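Local coordinates for NigD-like protein (Bacteroides vulgatus ATCC 8482, PDB 3K6O) that is of unknown function but, as a NigD-like protein, joins an N-terminal OB domain to a C-terminal beta-sandwich domain and probably carries a signal sequence in its precursor, at residues 17-22 against 56-61; 46-51 against 80-85; 148-153 against 182-187. One frame throughout, in Å; residues are numbered along the deposited sequence.

Contact 1: residues 17-22 against 56-61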
# COMPACT_ATOMS: atom_id res chain seq x y z
N ILE A 17 -7.80 -1.99 12.87
CA ILE A 17 -7.70 -1.18 11.69
C ILE A 17 -6.53 -1.72 10.86
O ILE A 17 -5.36 -1.56 11.25
CB ILE A 17 -7.48 0.32 12.02
CG1 ILE A 17 -8.54 0.85 13.00
CG2 ILE A 17 -7.49 1.14 10.73
CD1 ILE A 17 -10.00 0.64 12.54
N ALA A 18 -6.82 -2.32 9.70
CA ALA A 18 -5.76 -2.91 8.87
C ALA A 18 -6.11 -2.98 7.39
O ALA A 18 -7.28 -2.92 7.00
CB ALA A 18 -5.35 -4.29 9.38
N MSE A 19 -5.06 -3.13 6.57
CA MSE A 19 -5.21 -3.33 5.14
C MSE A 19 -5.86 -4.68 4.85
O MSE A 19 -5.77 -5.63 5.65
CB MSE A 19 -3.85 -3.29 4.45
CG MSE A 19 -3.09 -1.98 4.61
SE MSE A 19 -3.83 -0.61 3.47
CE MSE A 19 -4.07 -1.44 1.85
N ALA A 20 -6.51 -4.76 3.70
CA ALA A 20 -6.96 -6.01 3.17
C ALA A 20 -7.16 -5.92 1.68
O ALA A 20 -7.27 -4.84 1.11
CB ALA A 20 -8.27 -6.44 3.88
N THR A 21 -7.19 -7.06 1.03
CA THR A 21 -7.47 -7.12 -0.39
C THR A 21 -8.71 -7.94 -0.55
O THR A 21 -8.85 -8.98 0.04
CB THR A 21 -6.30 -7.76 -1.18
OG1 THR A 21 -5.06 -7.13 -0.83
CG2 THR A 21 -6.52 -7.59 -2.71
N VAL A 22 -9.63 -7.42 -1.34
CA VAL A 22 -10.85 -8.11 -1.67
C VAL A 22 -10.53 -9.26 -2.62
O VAL A 22 -9.73 -9.12 -3.55
CB VAL A 22 -11.85 -7.13 -2.35
CG1 VAL A 22 -13.14 -7.86 -2.78
CG2 VAL A 22 -12.15 -5.94 -1.45
N GLY A 56 -9.24 -7.90 -6.08
CA GLY A 56 -8.07 -7.08 -6.32
C GLY A 56 -8.19 -5.68 -5.75
O GLY A 56 -7.19 -5.01 -5.61
N GLU A 57 -9.38 -5.22 -5.43
CA GLU A 57 -9.48 -3.93 -4.80
C GLU A 57 -8.84 -4.01 -3.42
O GLU A 57 -8.92 -5.03 -2.71
CB GLU A 57 -10.93 -3.43 -4.69
CG GLU A 57 -11.55 -2.87 -6.00
CD GLU A 57 -12.91 -2.20 -5.77
OE1 GLU A 57 -12.97 -0.99 -5.45
OE2 GLU A 57 -13.92 -2.90 -5.87
N ARG A 58 -8.24 -2.90 -3.02
CA ARG A 58 -7.53 -2.83 -1.78
C ARG A 58 -8.28 -1.88 -0.84
O ARG A 58 -8.70 -0.79 -1.27
CB ARG A 58 -6.17 -2.23 -2.07
CG ARG A 58 -5.23 -2.26 -0.90
CD ARG A 58 -4.18 -3.30 -1.05
NE ARG A 58 -3.10 -3.17 -0.06
CZ ARG A 58 -2.83 -4.08 0.89
NH1 ARG A 58 -3.56 -5.19 1.00
NH2 ARG A 58 -1.81 -3.88 1.71
N ILE A 59 -8.40 -2.26 0.44
CA ILE A 59 -9.01 -1.38 1.44
C ILE A 59 -8.16 -1.19 2.69
O ILE A 59 -7.34 -2.05 3.06
CB ILE A 59 -10.44 -1.89 1.83
CG1 ILE A 59 -10.38 -3.19 2.64
CG2 ILE A 59 -11.26 -2.09 0.58
CD1 ILE A 59 -11.75 -3.65 3.20
N PHE A 60 -8.39 -0.07 3.37
CA PHE A 60 -7.89 0.17 4.72
C PHE A 60 -9.16 0.12 5.56
O PHE A 60 -10.04 0.99 5.46
CB PHE A 60 -7.17 1.52 4.76
CG PHE A 60 -6.44 1.82 6.03
CD1 PHE A 60 -5.55 0.91 6.59
CD2 PHE A 60 -6.58 3.05 6.64
CE1 PHE A 60 -4.85 1.23 7.77
CE2 PHE A 60 -5.89 3.37 7.80
CZ PHE A 60 -5.02 2.47 8.36
N GLY A 61 -9.29 -0.93 6.36
CA GLY A 61 -10.56 -1.25 6.96
C GLY A 61 -10.58 -1.33 8.46
O GLY A 61 -9.54 -1.36 9.11

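Contact 2: residues 46-51 against 80-85. With SO4 (sulfate ion), chain F; SO4 (sulfate ion), chain G.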
# COMPACT_ATOMS: atom_id res chain seq x y z
N HIS A 46 -22.04 -6.21 8.34
CA HIS A 46 -21.45 -5.01 7.75
C HIS A 46 -22.27 -3.78 8.13
O HIS A 46 -23.50 -3.84 8.21
CB HIS A 46 -21.37 -5.15 6.23
CG HIS A 46 -22.70 -5.20 5.57
ND1 HIS A 46 -23.14 -4.21 4.73
CD2 HIS A 46 -23.72 -6.08 5.69
CE1 HIS A 46 -24.36 -4.50 4.32
NE2 HIS A 46 -24.74 -5.62 4.91
N ILE A 47 -21.59 -2.67 8.38
CA ILE A 47 -22.22 -1.40 8.75
C ILE A 47 -22.16 -0.45 7.53
O ILE A 47 -22.92 0.51 7.43
CB ILE A 47 -21.46 -0.76 9.94
CG1 ILE A 47 -21.50 -1.69 11.15
CG2 ILE A 47 -21.98 0.65 10.28
CD1 ILE A 47 -22.89 -2.08 11.62
N VAL A 48 -21.23 -0.75 6.61
CA VAL A 48 -21.11 -0.03 5.36
C VAL A 48 -21.20 -1.03 4.21
O VAL A 48 -21.01 -2.23 4.42
CB VAL A 48 -19.78 0.74 5.28
CG1 VAL A 48 -19.74 1.81 6.37
CG2 VAL A 48 -18.59 -0.24 5.39
N PRO A 49 -21.54 -0.54 3.00
CA PRO A 49 -21.70 -1.42 1.84
C PRO A 49 -20.42 -2.16 1.49
O PRO A 49 -19.34 -1.58 1.55
CB PRO A 49 -22.06 -0.46 0.70
CG PRO A 49 -22.73 0.71 1.39
CD PRO A 49 -22.03 0.82 2.74
N TYR A 50 -20.55 -3.42 1.10
CA TYR A 50 -19.38 -4.17 0.66
C TYR A 50 -19.64 -5.13 -0.49
O TYR A 50 -18.71 -5.60 -1.10
CB TYR A 50 -18.77 -4.93 1.86
CG TYR A 50 -19.46 -6.23 2.13
CD1 TYR A 50 -20.73 -6.24 2.70
CD2 TYR A 50 -18.89 -7.44 1.75
CE1 TYR A 50 -21.40 -7.44 2.93
CE2 TYR A 50 -19.55 -8.65 1.98
CZ TYR A 50 -20.80 -8.63 2.58
OH TYR A 50 -21.50 -9.78 2.78
N ARG A 51 -20.89 -5.44 -0.79
CA ARG A 51 -21.19 -6.54 -1.73
C ARG A 51 -20.68 -6.32 -3.14
O ARG A 51 -20.45 -7.28 -3.86
CB ARG A 51 -22.70 -6.80 -1.81
CG ARG A 51 -23.21 -7.45 -0.57
CD ARG A 51 -24.64 -7.93 -0.76
NE ARG A 51 -25.17 -8.45 0.48
CZ ARG A 51 -25.94 -7.78 1.32
NH1 ARG A 51 -26.30 -6.52 1.07
NH2 ARG A 51 -26.38 -8.37 2.43
N ASN A 80 -16.88 -2.86 9.92
CA ASN A 80 -17.40 -1.62 10.53
C ASN A 80 -17.27 -0.40 9.61
O ASN A 80 -18.10 0.48 9.66
CB ASN A 80 -16.68 -1.31 11.86
CG ASN A 80 -16.78 -2.43 12.89
OD1 ASN A 80 -17.86 -2.98 13.13
ND2 ASN A 80 -15.65 -2.77 13.51
N ASP A 81 -16.26 -0.37 8.77
CA ASP A 81 -15.93 0.79 7.95
C ASP A 81 -14.73 0.45 7.12
O ASP A 81 -13.98 -0.50 7.44
CB ASP A 81 -15.56 1.99 8.84
CG ASP A 81 -15.65 3.31 8.13
OD1 ASP A 81 -16.03 3.37 6.95
OD2 ASP A 81 -15.32 4.32 8.77
N TYR A 82 -14.53 1.20 6.04
CA TYR A 82 -13.27 1.14 5.33
C TYR A 82 -13.13 2.32 4.39
O TYR A 82 -14.07 3.09 4.19
CB TYR A 82 -13.16 -0.17 4.55
CG TYR A 82 -14.17 -0.31 3.44
CD1 TYR A 82 -15.43 -0.78 3.69
CD2 TYR A 82 -13.86 0.04 2.13
CE1 TYR A 82 -16.35 -0.90 2.69
CE2 TYR A 82 -14.79 -0.07 1.13
CZ TYR A 82 -16.03 -0.54 1.43
OH TYR A 82 -16.96 -0.70 0.45
N THR A 83 -11.95 2.46 3.82
CA THR A 83 -11.75 3.37 2.70
C THR A 83 -10.99 2.65 1.60
O THR A 83 -10.22 1.72 1.88
CB THR A 83 -11.04 4.67 3.12
OG1 THR A 83 -11.09 5.59 2.03
CG2 THR A 83 -9.57 4.41 3.52
N LEU A 84 -11.25 3.02 0.35
CA LEU A 84 -10.56 2.41 -0.77
C LEU A 84 -9.14 2.91 -0.84
O LEU A 84 -8.87 4.10 -0.67
CB LEU A 84 -11.25 2.71 -2.09
CG LEU A 84 -12.54 1.93 -2.33
CD1 LEU A 84 -13.22 2.41 -3.63
CD2 LEU A 84 -12.27 0.41 -2.35
N VAL A 85 -8.22 2.00 -1.12
CA VAL A 85 -6.81 2.35 -1.31
C VAL A 85 -6.43 2.11 -2.76
O VAL A 85 -6.55 1.01 -3.25
CB VAL A 85 -5.94 1.56 -0.35
CG1 VAL A 85 -4.45 1.80 -0.65
CG2 VAL A 85 -6.32 1.93 1.13
S SO4 F . -24.42 -3.79 -0.16
O1 SO4 F . -25.36 -4.82 -0.64
O2 SO4 F . -23.93 -3.09 -1.35
O3 SO4 F . -25.03 -2.83 0.78
O4 SO4 F . -23.35 -4.43 0.63
S SO4 G . -28.03 -6.46 4.68
O1 SO4 G . -27.48 -7.77 5.03
O2 SO4 G . -27.12 -5.73 3.81
O3 SO4 G . -29.27 -6.64 3.92
O4 SO4 G . -28.21 -5.69 5.92

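Contact 3: residues 148-153 against 182-187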
# COMPACT_ATOMS: atom_id res chain seq x y z
N GLY A 148 22.09 -8.14 -3.84
CA GLY A 148 20.93 -9.03 -3.60
C GLY A 148 19.63 -8.38 -3.12
O GLY A 148 18.68 -9.10 -2.79
N TYR A 149 19.59 -7.05 -3.06
CA TYR A 149 18.39 -6.31 -2.70
C TYR A 149 17.75 -5.75 -3.95
O TYR A 149 18.44 -5.39 -4.88
CB TYR A 149 18.72 -5.13 -1.78
CG TYR A 149 18.84 -5.47 -0.31
CD1 TYR A 149 19.96 -6.12 0.19
CD2 TYR A 149 17.85 -5.10 0.59
CE1 TYR A 149 20.07 -6.42 1.54
CE2 TYR A 149 17.95 -5.41 1.92
CZ TYR A 149 19.04 -6.07 2.40
OH TYR A 149 19.11 -6.36 3.73
N ALA A 150 16.43 -5.62 -3.93
CA ALA A 150 15.70 -4.86 -4.92
C ALA A 150 15.94 -3.39 -4.63
O ALA A 150 15.83 -2.97 -3.49
CB ALA A 150 14.20 -5.17 -4.81
N HIS A 151 16.22 -2.60 -5.67
CA HIS A 151 16.34 -1.16 -5.56
C HIS A 151 15.26 -0.40 -6.37
O HIS A 151 15.23 -0.47 -7.61
CB HIS A 151 17.73 -0.74 -6.01
CG HIS A 151 18.83 -1.37 -5.22
ND1 HIS A 151 19.52 -0.70 -4.23
CD2 HIS A 151 19.36 -2.62 -5.27
CE1 HIS A 151 20.44 -1.51 -3.72
NE2 HIS A 151 20.36 -2.68 -4.33
N LEU A 152 14.40 0.31 -5.65
CA LEU A 152 13.27 1.07 -6.19
C LEU A 152 13.32 2.50 -5.66
O LEU A 152 13.98 2.79 -4.61
CB LEU A 152 11.94 0.43 -5.78
CG LEU A 152 11.74 -1.00 -6.23
CD1 LEU A 152 10.45 -1.64 -5.63
CD2 LEU A 152 11.82 -1.17 -7.75
N GLU A 153 12.60 3.40 -6.33
CA GLU A 153 12.55 4.78 -5.85
C GLU A 153 11.15 5.28 -5.85
O GLU A 153 10.38 5.00 -6.76
CB GLU A 153 13.46 5.70 -6.69
CG GLU A 153 14.86 5.15 -7.00
CD GLU A 153 15.75 6.16 -7.74
OE1 GLU A 153 15.28 7.30 -7.95
OE2 GLU A 153 16.90 5.79 -8.10
N SER A 182 12.50 -15.43 -4.46
CA SER A 182 13.39 -16.06 -3.52
C SER A 182 14.84 -15.61 -3.67
O SER A 182 15.62 -15.83 -2.80
CB SER A 182 13.28 -17.59 -3.67
OG SER A 182 13.88 -17.92 -4.92
N GLU A 183 15.21 -14.98 -4.77
CA GLU A 183 16.57 -14.45 -4.89
C GLU A 183 16.76 -13.12 -4.13
O GLU A 183 17.88 -12.61 -4.10
CB GLU A 183 16.93 -14.18 -6.37
CG GLU A 183 16.79 -15.37 -7.33
CD GLU A 183 17.80 -16.44 -7.04
OE1 GLU A 183 19.00 -16.15 -7.20
OE2 GLU A 183 17.39 -17.55 -6.61
N LEU A 184 15.71 -12.51 -3.58
CA LEU A 184 15.90 -11.17 -2.96
C LEU A 184 16.14 -11.22 -1.45
O LEU A 184 15.40 -11.86 -0.71
CB LEU A 184 14.73 -10.21 -3.26
CG LEU A 184 14.48 -9.91 -4.73
CD1 LEU A 184 13.11 -9.19 -4.88
CD2 LEU A 184 15.62 -9.11 -5.41
N LYS A 185 17.20 -10.54 -1.03
CA LYS A 185 17.53 -10.36 0.37
C LYS A 185 16.63 -9.31 1.05
O LYS A 185 16.58 -9.24 2.29
CB LYS A 185 18.98 -9.91 0.51
CG LYS A 185 20.02 -10.99 0.22
CD LYS A 185 21.45 -10.41 0.53
CE LYS A 185 22.57 -11.42 0.23
NZ LYS A 185 23.87 -11.15 1.00
N GLY A 186 15.99 -8.47 0.23
CA GLY A 186 15.12 -7.40 0.73
C GLY A 186 14.93 -6.31 -0.30
O GLY A 186 15.24 -6.49 -1.45
N ILE A 187 14.40 -5.17 0.12
CA ILE A 187 14.11 -4.08 -0.77
C ILE A 187 14.61 -2.79 -0.17
O ILE A 187 14.54 -2.59 1.04
CB ILE A 187 12.61 -4.03 -1.09
CG1 ILE A 187 12.28 -2.97 -2.09
CG2 ILE A 187 11.73 -3.73 0.14
CD1 ILE A 187 10.74 -3.04 -2.38

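Contact 1: residues 17-22 against 56-61
Arg58 is buried on an antiparallel strand pair of the N-terminal OB domain, strands 16-23 and 58-66, lying across Thr21 and Met19. At the guanidinium edge NH1 gives a weak hydrogen bond to Thr21 OG1, 3.1 Å away, while Met19 CB packs 3.5 Å from Arg58 NH2. The arginine chain leaves with CG anti to the backbone N and turns at chi2 (105°), which swings the head over the adjacent strand. Outside the pair its NH2 forms a salt bridge to Asp36 and a hydrogen bond to Asn119, and NE bonds to Ser171. Met19, deposited as selenomethionine and bent at chi2 and chi3, brings SE obliquely to Phe60, 3.9 Å from CD1, in a Met-aromatic contact. Ile17 CG2 comes over the face of that ring, 4.1 Å from its centroid, a CH-pi contact suited to a branched side chain. On the face of Ala18, Ala20 and Ile59, Ala20 CB meets Ile59 CG1 at 4.1 Å, and a side chain on Gly61 would be crowded by Ile59 CD1. Two backbone hydrogen bonds join each of the pairs Ala18-Gly61 and Ala20-Ile59; Ile59 N to Ala20 O is nearly straight (174°). Gly56, whose positive phi suits glycine, gives its N-H to Val22 O. With Asp36 and several neutral acceptors nearby, the buried guanidinium probably keeps its charge, while adjoining apolar groups shelter the Met19 side chain and the Phe60 ring.

Contact 2: residues 46-51 against 80-85
In the N-terminal OB domain, the loop after strand 45-46 folds against the bulged strand 75-93, and Val48 and Pro49 there meet Tyr82. Tyr82 OH donates a 2.8 Å hydrogen bond to Pro49 O, which lies at the edge of the ring in its plane. The phenol thus ties down a carbonyl of a loop without regular structure. Val48 CG2 touches the same side chain, 3.6 Å from Tyr82 CE1; Val48 CG1 is anti to the carbonyl carbon (chi1 -64°), which leaves CG2 facing the ring. Ile47 CB packs 3.6 Å from Asn80 O. His46, at the end of strand 45-46, steadies the turn into the loop, its ND1 giving an N-H to Val48 O at 2.9 Å, in the imidazole plane. Its NE2 and the Arg51 guanidinium bind one sulfate; Arg51 NH1 also reaches a second, whose O4 takes the backbone N-H groups of both Tyr50 and Arg51. These ions probably come from the crystallisation liquor, yet they suggest that these groups can accept an anion here. Asn80, through ND2, is hydrogen-bonded to Asn62 of strand 58-66. Asn80 and Asp81 together face that one residue, as is typical of a classic beta bulge.

Contact 3: residues 148-153 against 182-187
Strand 149-157 runs alongside 182-187 in parallel fashion, Lys185 N giving a 2.7 Å hydrogen bond to Gly148 O and Ala150 N a 2.9 Å one to Gly186 O. Both are fairly straight; the first ties the loop residue Lys185 to Gly148, the second joins the strands at Ala150 and Gly186. On one face of the sheet the Tyr149 ring lies over the backbone of 182-187. Lys185 CB stands over one face of the ring, 4.2 Å from its centroid, in a CH-pi contact, and Gly186 N is over that face as well. With CG anti to the carbonyl carbon (chi1 -83°), the ring is directed across Gly186, where CD2 comes within 3.3 Å of Gly186 C. Glycine suits this place because a CB there would collide with Tyr149 CE2. Gly148 is equally apt, since its phi is positive and a side chain would press on Lys185 CD. Exchanging Tyr149 for a serine would probably open a gap over Gly186 and leave Lys185 CB without its aromatic partner. On the opposite face the groups are aliphatic. Ala150 CB, small enough to let its neighbours close in, lies 4.0 Å from Ile187 CG1 and 4.2 Å from Leu184 CD1. Farther along, Leu152 CD1 meets Ile187 CD1 at 3.6 Å, two methyl ends touching in the buried layer. Lys188 makes a cation-pi contact with the Tyr149 ring. Strand 133-139 runs antiparallel to 149-157 and brings Leu136 and Val138 against Leu152, while strand 199-204 pairs with 186-191 and sets Phe203 against Ile187.

Overall arrangement
Contacts 1 and 2 belong to the OB domain and touch directly: strand 58-66 of contact 1 pairs with strand 75-93 of contact 2, Arg58 O meeting Val85 N and Phe60 O meeting Thr83 N. Contact 1 is the buried one, where an arginine, probably charged, is met by Asp36 beside aromatic and sulfur-type packing. Contact 2 lies at the surface, where one phenol hydrogen bond and a few apolar touches cross to a loop that carries two sulfate ions in the crystal. Contact 3 is partly buried in the beta-sandwich domain, its centre about 25 Å from that of contact 1. There parallel pairing replaces the antiparallel pairing of contact 1, and a glycine, Gly186, makes room for a tyrosine.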